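Local coordinates for protein 4-oxalmesaconate hydratase (Pseudomonas putida, PDB 5CGZ) that catalyses the zinc-dependent hydration of 4-carboxy-2-hydroxymuconate, the enol form of oxalomesaconate, in the third step of gallate degradation, at residues 7-12 / 121-126; 35-40 / 79-84. All blocks are in the same frame, centred on the assembly; numbering follows the deposited sequence.

Contact 1 (7-12 / 121-126); sequences VSAHSA and YDHPLA. With ZN (zinc ion), chain C.
H10 NE2 donates to D122 OD2 at 2.9 Å. The bond is almost straight, 176° at the hydrogen; it lies in the imidazole plane and takes the anti lone pair of the carboxylate oxygen. With CG opposite the carbonyl carbon (chi1 -47°), the H10 ring is carried to D122 and to the zinc ion alike, and ND1 binds the metal at 2.1 Å. Zinc on one nitrogen and carboxylate on the other together fix the rotation of the ring. Y86 N also donates to D122 OD2 and M88 N to OD1, so this second-shell residue is itself anchored. A9 packs against helix 122-138, its CB touching A126 CB at 3.6 Å and D122 O at 3.8 Å. The same methyl sits over the centre of the H10 ring and meets the H123 ring at its edge. A126, whose N bonds to D122 O one helical turn back, also receives V7 CG1 against its carbonyl oxygen. In this PIG-L/MshB-type Rossmann-like fold, D13 and E44 complete the protein ligands of the metal, and water 1 lies 2.5 Å from the zinc. From helix 122-138, H123 brings NE2 to the zinc at 2.2 Å, and the two imidazoles meet rim to rim with planes 57° apart. H123 ND1 is hydrogen-bonded to D117 OD2.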
ATOM      1  N   VAL A   7      -8.621   2.013 -25.632  1.00 30.75           N
ATOM      2  CA  VAL A   7      -9.813   2.720 -25.154  1.00 25.78           C
ATOM      3  C   VAL A   7      -9.434   4.064 -24.528  1.00 36.32           C
ATOM      4  O   VAL A   7      -8.857   4.126 -23.439  1.00 28.93           O
ATOM      5  CB  VAL A   7     -10.599   1.891 -24.145  1.00 30.72           C
ATOM      6  CG1 VAL A   7     -11.873   2.629 -23.737  1.00 29.94           C
ATOM      7  CG2 VAL A   7     -10.940   0.536 -24.746  1.00 29.15           C
ATOM      8  N   SER A   8      -9.777   5.128 -25.245  1.00 29.31           N
ATOM      9  CA  SER A   8      -9.382   6.493 -24.927  1.00 32.12           C
ATOM     10  C   SER A   8     -10.577   7.271 -24.359  1.00 34.54           C
ATOM     11  O   SER A   8     -11.627   7.327 -24.999  1.00 36.41           O
ATOM     12  CB  SER A   8      -8.842   7.149 -26.207  1.00 31.47           C
ATOM     13  OG  SER A   8      -8.347   8.446 -25.988  1.00 34.92           O
ATOM     14  N   ALA A   9     -10.451   7.851 -23.164  1.00 31.54           N
ATOM     15  CA  ALA A   9     -11.592   8.574 -22.579  1.00 33.30           C
ATOM     16  C   ALA A   9     -11.990   9.782 -23.435  1.00 33.91           C
ATOM     17  O   ALA A   9     -13.168  10.019 -23.711  1.00 33.95           O
ATOM     18  CB  ALA A   9     -11.279   9.031 -21.164  1.00 30.01           C
ATOM     19  N   HIS A  10     -10.981  10.542 -23.836  1.00 32.14           N
ATOM     20  CA  HIS A  10     -11.156  11.723 -24.662  1.00 35.61           C
ATOM     21  C   HIS A  10     -10.360  11.498 -25.937  1.00 40.39           C
ATOM     22  O   HIS A  10      -9.382  10.754 -25.926  1.00 39.16           O
ATOM     23  CB  HIS A  10     -10.680  12.963 -23.910  1.00 28.85           C
ATOM     24  CG  HIS A  10     -11.191  13.033 -22.502  1.00 37.65           C
ATOM     25  ND1 HIS A  10     -10.369  12.898 -21.400  1.00 31.78           N
ATOM     26  CD2 HIS A  10     -12.447  13.187 -22.017  1.00 30.80           C
ATOM     27  CE1 HIS A  10     -11.095  12.989 -20.299  1.00 33.05           C
ATOM     28  NE2 HIS A  10     -12.361  13.161 -20.645  1.00 32.46           N
ATOM     29  N   SER A  11     -10.756  12.147 -27.023  1.00 34.68           N
ATOM     30  CA  SER A  11     -10.184  11.838 -28.332  1.00 37.72           C
ATOM     31  C   SER A  11      -8.663  12.037 -28.419  1.00 36.12           C
ATOM     32  O   SER A  11      -8.005  11.305 -29.141  1.00 38.15           O
ATOM     33  CB  SER A  11     -10.888  12.662 -29.425  1.00 37.00           C
ATOM     34  OG  SER A  11     -10.839  14.054 -29.158  1.00 41.63           O
ATOM     35  N   ALA A  12      -8.092  12.984 -27.675  1.00 33.02           N
ATOM     36  CA  ALA A  12      -6.649  13.244 -27.786  1.00 38.51           C
ATOM     37  C   ALA A  12      -5.768  12.257 -27.003  1.00 39.30           C
ATOM     38  O   ALA A  12      -4.575  12.099 -27.287  1.00 35.01           O
ATOM     39  CB  ALA A  12      -6.336  14.670 -27.341  1.00 38.38           C
ATOM     40  N   TYR A 121     -11.665  12.599 -13.516  1.00 28.36           N
ATOM     41  CA  TYR A 121     -12.526  11.468 -13.177  1.00 33.45           C
ATOM     42  C   TYR A 121     -12.906  10.631 -14.402  1.00 32.86           C
ATOM     43  O   TYR A 121     -13.192   9.438 -14.280  1.00 31.48           O
ATOM     44  CB  TYR A 121     -13.790  11.963 -12.452  1.00 34.04           C
ATOM     45  CG  TYR A 121     -13.621  11.993 -10.947  1.00 34.40           C
ATOM     46  CD1 TYR A 121     -12.654  12.795 -10.354  1.00 34.04           C
ATOM     47  CD2 TYR A 121     -14.417  11.209 -10.121  1.00 34.32           C
ATOM     48  CE1 TYR A 121     -12.479  12.810  -8.979  1.00 37.95           C
ATOM     49  CE2 TYR A 121     -14.254  11.224  -8.745  1.00 36.89           C
ATOM     50  CZ  TYR A 121     -13.285  12.022  -8.181  1.00 38.27           C
ATOM     51  OH  TYR A 121     -13.115  12.025  -6.816  1.00 32.71           O
ATOM     52  N   ASP A 122     -12.906  11.242 -15.584  1.00 29.27           N
ATOM     53  CA  ASP A 122     -13.266  10.504 -16.795  1.00 29.63           C
ATOM     54  C   ASP A 122     -12.261   9.384 -17.111  1.00 32.96           C
ATOM     55  O   ASP A 122     -12.610   8.364 -17.714  1.00 30.63           O
ATOM     56  CB  ASP A 122     -13.353  11.444 -18.001  1.00 28.65           C
ATOM     57  CG  ASP A 122     -14.473  12.470 -17.885  1.00 32.39           C
ATOM     58  OD1 ASP A 122     -15.263  12.440 -16.911  1.00 32.83           O
ATOM     59  OD2 ASP A 122     -14.563  13.316 -18.794  1.00 34.15           O
ATOM     60  N   HIS A 123     -11.007   9.577 -16.724  1.00 27.48           N
ATOM     61  CA  HIS A 123      -9.964   8.644 -17.148  1.00 29.89           C
ATOM     62  C   HIS A 123     -10.136   7.251 -16.543  1.00 27.02           C
ATOM     63  O   HIS A 123     -10.189   6.274 -17.289  1.00 30.70           O
ATOM     64  CB  HIS A 123      -8.585   9.219 -16.828  1.00 27.04           C
ATOM     65  CG  HIS A 123      -8.187  10.329 -17.745  1.00 31.25           C
ATOM     66  ND1 HIS A 123      -7.107  11.155 -17.504  1.00 31.97           N
ATOM     67  CD2 HIS A 123      -8.724  10.751 -18.915  1.00 32.35           C
ATOM     68  CE1 HIS A 123      -7.001  12.035 -18.480  1.00 34.63           C
ATOM     69  NE2 HIS A 123      -7.972  11.813 -19.352  1.00 34.23           N
ATOM     70  N   PRO A 124     -10.251   7.146 -15.201  1.00 29.62           N
ATOM     71  CA  PRO A 124     -10.489   5.807 -14.635  1.00 31.04           C
ATOM     72  C   PRO A 124     -11.807   5.183 -15.113  1.00 34.19           C
ATOM     73  O   PRO A 124     -11.884   3.963 -15.255  1.00 30.35           O
ATOM     74  CB  PRO A 124     -10.522   6.061 -13.113  1.00 30.26           C
ATOM     75  CG  PRO A 124      -9.743   7.335 -12.922  1.00 33.07           C
ATOM     76  CD  PRO A 124     -10.067   8.164 -14.147  1.00 29.78           C
ATOM     77  N   LEU A 125     -12.832   5.997 -15.353  1.00 28.97           N
ATOM     78  CA  LEU A 125     -14.088   5.442 -15.849  1.00 27.94           C
ATOM     79  C   LEU A 125     -13.850   4.704 -17.168  1.00 30.47           C
ATOM     80  O   LEU A 125     -14.353   3.604 -17.373  1.00 29.56           O
ATOM     81  CB  LEU A 125     -15.141   6.531 -16.032  1.00 30.58           C
ATOM     82  CG  LEU A 125     -16.440   6.058 -16.701  1.00 35.62           C
ATOM     83  CD1 LEU A 125     -17.074   4.899 -15.929  1.00 26.48           C
ATOM     84  CD2 LEU A 125     -17.418   7.223 -16.823  1.00 31.36           C
ATOM     85  N   ALA A 126     -13.061   5.311 -18.050  1.00 28.70           N
ATOM     86  CA  ALA A 126     -12.717   4.688 -19.327  1.00 27.89           C
ATOM     87  C   ALA A 126     -12.055   3.327 -19.114  1.00 32.38           C
ATOM     88  O   ALA A 126     -12.379   2.353 -19.806  1.00 30.70           O
ATOM     89  CB  ALA A 126     -11.797   5.603 -20.141  1.00 27.20           C
TER
HETATM   90 ZN    ZN C 301      -8.317  12.765 -21.270  1.00 35.03          ZN
HETATM   91  O   HOH W   1      -6.368  14.312 -21.145  1.00 47.84           O

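Contact 2 (35-40 / 79-84); sequences VCLSFG and EFFDIG
V35 lays CG1 over the face of the F81 ring, 3.9 Å from the ring centroid and only 15° off the normal, a CH-pi contact. CG1 stands anti to the backbone N (chi1 173°), which directs this methyl at the ring and leaves CG2 beside CG and OE1 of E79. L37 extends the apolar centre, running alongside F81 with CD2 3.7 Å from F81 CD2. C36 and F80 share the other face of the sheet, where C36 places CB against F80 CD1 and SG obliquely to the same ring. F39, from the loop, joins F80 in a strongly offset pair, planes 19° apart and F39 CE1 3.4 Å from F80 CD1. An alanine in place of F39 would remove this ring and is likely to leave one side of F80 and the flank of D82 uncovered. At the polar edge D82 OD1 lies near the plane of the F39 ring, at its rim, but its charge is paired with K60. Parallel pairing proceeds from C36 N to E79 O (2.9 Å) and from F81 N to C36 O, and farther along I83 N donates to L37 O at 2.9 Å. Water 2 joins C36 O to D82 N; water 3 links D82 OD1 with G84 N. Strand 76-80 is an edge strand of the chain's sheet, with 31-36 between it and 3-8; helix 56-74 packs on F39 and F80, while V101 of helix 92-105 meets V35 and F81, and helix 122-138 reaches L37.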
ATOM      1  N   VAL A  35     -11.029   3.151 -29.742  1.00 32.98           N
ATOM      2  CA  VAL A  35     -12.317   3.711 -29.352  1.00 32.48           C
ATOM      3  C   VAL A  35     -12.091   4.982 -28.529  1.00 35.74           C
ATOM      4  O   VAL A  35     -11.447   4.933 -27.477  1.00 32.70           O
ATOM      5  CB  VAL A  35     -13.163   2.734 -28.518  1.00 33.97           C
ATOM      6  CG1 VAL A  35     -14.414   3.436 -27.998  1.00 30.02           C
ATOM      7  CG2 VAL A  35     -13.534   1.500 -29.323  1.00 29.99           C
ATOM      8  N   CYS A  36     -12.610   6.109 -29.016  1.00 31.02           N
ATOM      9  CA  CYS A  36     -12.657   7.350 -28.244  1.00 32.56           C
ATOM     10  C   CYS A  36     -14.043   7.515 -27.645  1.00 33.03           C
ATOM     11  O   CYS A  36     -15.008   7.745 -28.371  1.00 33.95           O
ATOM     12  CB  CYS A  36     -12.331   8.557 -29.114  1.00 30.99           C
ATOM     13  SG  CYS A  36     -10.701   8.527 -29.861  1.00 35.53           S
ATOM     14  N   LEU A  37     -14.149   7.404 -26.326  1.00 29.88           N
ATOM     15  CA  LEU A  37     -15.461   7.416 -25.690  1.00 32.47           C
ATOM     16  C   LEU A  37     -16.117   8.790 -25.817  1.00 33.66           C
ATOM     17  O   LEU A  37     -17.338   8.895 -25.953  1.00 33.87           O
ATOM     18  CB  LEU A  37     -15.354   6.998 -24.219  1.00 30.79           C
ATOM     19  CG  LEU A  37     -14.884   5.556 -23.977  1.00 32.50           C
ATOM     20  CD1 LEU A  37     -14.600   5.309 -22.498  1.00 31.47           C
ATOM     21  CD2 LEU A  37     -15.900   4.549 -24.502  1.00 27.82           C
ATOM     22  N   SER A  38     -15.298   9.838 -25.778  1.00 32.77           N
ATOM     23  CA  SER A  38     -15.785  11.206 -25.937  1.00 33.53           C
ATOM     24  C   SER A  38     -14.734  12.000 -26.694  1.00 35.76           C
ATOM     25  O   SER A  38     -13.697  11.454 -27.053  1.00 37.84           O
ATOM     26  CB  SER A  38     -16.082  11.853 -24.578  1.00 32.73           C
ATOM     27  OG  SER A  38     -14.878  12.266 -23.946  1.00 34.55           O
ATOM     28  N   PHE A  39     -14.983  13.282 -26.931  1.00 32.50           N
ATOM     29  CA  PHE A  39     -14.020  14.100 -27.660  1.00 33.54           C
ATOM     30  C   PHE A  39     -13.208  15.018 -26.750  1.00 38.82           C
ATOM     31  O   PHE A  39     -12.355  15.767 -27.233  1.00 36.55           O
ATOM     32  CB  PHE A  39     -14.735  14.951 -28.719  1.00 36.21           C
ATOM     33  CG  PHE A  39     -15.414  14.145 -29.799  1.00 35.52           C
ATOM     34  CD1 PHE A  39     -14.702  13.699 -30.905  1.00 36.43           C
ATOM     35  CD2 PHE A  39     -16.765  13.854 -29.715  1.00 35.66           C
ATOM     36  CE1 PHE A  39     -15.323  12.969 -31.902  1.00 37.18           C
ATOM     37  CE2 PHE A  39     -17.400  13.122 -30.708  1.00 37.48           C
ATOM     38  CZ  PHE A  39     -16.682  12.681 -31.805  1.00 36.29           C
ATOM     39  N   GLY A  40     -13.478  14.976 -25.444  1.00 35.35           N
ATOM     40  CA  GLY A  40     -12.868  15.928 -24.518  1.00 33.08           C
ATOM     41  C   GLY A  40     -13.354  17.335 -24.829  1.00 35.16           C
ATOM     42  O   GLY A  40     -12.655  18.328 -24.595  1.00 35.29           O
ATOM     43  N   GLU A  79     -13.028   4.837 -33.836  1.00 34.28           N
ATOM     44  CA  GLU A  79     -14.457   5.124 -33.788  1.00 36.20           C
ATOM     45  C   GLU A  79     -14.759   5.979 -32.568  1.00 41.16           C
ATOM     46  O   GLU A  79     -13.970   6.020 -31.617  1.00 34.96           O
ATOM     47  CB  GLU A  79     -15.285   3.834 -33.775  1.00 33.96           C
ATOM     48  CG  GLU A  79     -15.244   3.063 -32.477  1.00 33.96           C
ATOM     49  CD  GLU A  79     -16.020   1.758 -32.555  1.00 37.13           C
ATOM     50  OE1 GLU A  79     -15.386   0.683 -32.671  1.00 36.63           O
ATOM     51  OE2 GLU A  79     -17.264   1.802 -32.496  1.00 39.15           O
ATOM     52  N   PHE A  80     -15.902   6.659 -32.603  1.00 34.12           N
ATOM     53  CA  PHE A  80     -16.252   7.645 -31.589  1.00 33.47           C
ATOM     54  C   PHE A  80     -17.604   7.341 -30.945  1.00 38.89           C
ATOM     55  O   PHE A  80     -18.629   7.423 -31.611  1.00 39.15           O
ATOM     56  CB  PHE A  80     -16.259   9.042 -32.225  1.00 30.15           C
ATOM     57  CG  PHE A  80     -14.972   9.384 -32.918  1.00 36.80           C
ATOM     58  CD1 PHE A  80     -13.904   9.913 -32.204  1.00 34.16           C
ATOM     59  CD2 PHE A  80     -14.817   9.156 -34.277  1.00 35.64           C
ATOM     60  CE1 PHE A  80     -12.711  10.220 -32.835  1.00 36.61           C
ATOM     61  CE2 PHE A  80     -13.626   9.463 -34.914  1.00 35.90           C
ATOM     62  CZ  PHE A  80     -12.570   9.995 -34.190  1.00 35.70           C
ATOM     63  N   PHE A  81     -17.615   6.981 -29.661  1.00 31.70           N
ATOM     64  CA  PHE A  81     -18.881   6.685 -28.995  1.00 33.40           C
ATOM     65  C   PHE A  81     -19.666   7.959 -28.702  1.00 36.32           C
ATOM     66  O   PHE A  81     -20.881   7.907 -28.531  1.00 36.11           O
ATOM     67  CB  PHE A  81     -18.672   5.921 -27.680  1.00 31.18           C
ATOM     68  CG  PHE A  81     -18.470   4.443 -27.849  1.00 34.03           C
ATOM     69  CD1 PHE A  81     -18.095   3.907 -29.072  1.00 32.18           C
ATOM     70  CD2 PHE A  81     -18.657   3.585 -26.772  1.00 31.75           C
ATOM     71  CE1 PHE A  81     -17.904   2.539 -29.217  1.00 37.12           C
ATOM     72  CE2 PHE A  81     -18.469   2.223 -26.909  1.00 31.15           C
ATOM     73  CZ  PHE A  81     -18.086   1.697 -28.135  1.00 30.90           C
ATOM     74  N   ASP A  82     -18.962   9.084 -28.602  1.00 31.47           N
ATOM     75  CA  ASP A  82     -19.586  10.375 -28.313  1.00 32.20           C
ATOM     76  C   ASP A  82     -20.539  10.358 -27.111  1.00 38.94           C
ATOM     77  O   ASP A  82     -21.705  10.748 -27.240  1.00 38.66           O
ATOM     78  CB  ASP A  82     -20.339  10.870 -29.557  1.00 36.47           C
ATOM     79  CG  ASP A  82     -20.802  12.322 -29.431  1.00 44.18           C
ATOM     80  OD1 ASP A  82     -20.185  13.101 -28.672  1.00 42.43           O
ATOM     81  OD2 ASP A  82     -21.794  12.686 -30.091  1.00 47.54           O
ATOM     82  N   ILE A  83     -20.061   9.933 -25.940  1.00 35.46           N
ATOM     83  CA  ILE A  83     -20.942   9.886 -24.772  1.00 35.32           C
ATOM     84  C   ILE A  83     -20.798  11.102 -23.851  1.00 33.01           C
ATOM     85  O   ILE A  83     -21.506  11.203 -22.848  1.00 36.93           O
ATOM     86  CB  ILE A  83     -20.721   8.609 -23.925  1.00 35.97           C
ATOM     87  CG1 ILE A  83     -19.311   8.593 -23.314  1.00 35.20           C
ATOM     88  CG2 ILE A  83     -20.996   7.349 -24.764  1.00 36.19           C
ATOM     89  CD1 ILE A  83     -19.054   7.376 -22.404  1.00 31.76           C
ATOM     90  N   GLY A  84     -19.895  12.020 -24.186  1.00 33.50           N
ATOM     91  CA  GLY A  84     -19.752  13.253 -23.420  1.00 34.09           C
ATOM     92  C   GLY A  84     -18.705  13.199 -22.316  1.00 34.38           C
ATOM     93  O   GLY A  84     -18.566  12.182 -21.630  1.00 37.13           O
TER
HETATM   94  O   HOH W   2     -16.364  10.276 -28.987  1.00 33.85           O
HETATM   95  O   HOH W   3     -18.445  13.033 -26.491  1.00 36.01           O

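Overall arrangement
Contacts 1 and 2, their centres about 9 Å apart, meet in one sheet, where strand 31-36 of contact 2 lies between strand 76-80 and strand 3-8 of contact 1. Along the chain the order is 7-12, 35-40, 79-84, 121-126, with contact 2 nested inside the loop closed by contact 1. They also touch directly: S8 N lies 2.8 Å from V35 O, a probable hydrogen bond, and S38 OG reaches the carbonyl of A9, with S38 beside H10. Contact 1 holds two of the zinc ligands, one of them just past the carboxyl side of strand 3-8, as is common in Rossmann-like folds; contact 2 thus adjoins the metal site without supplying a ligand.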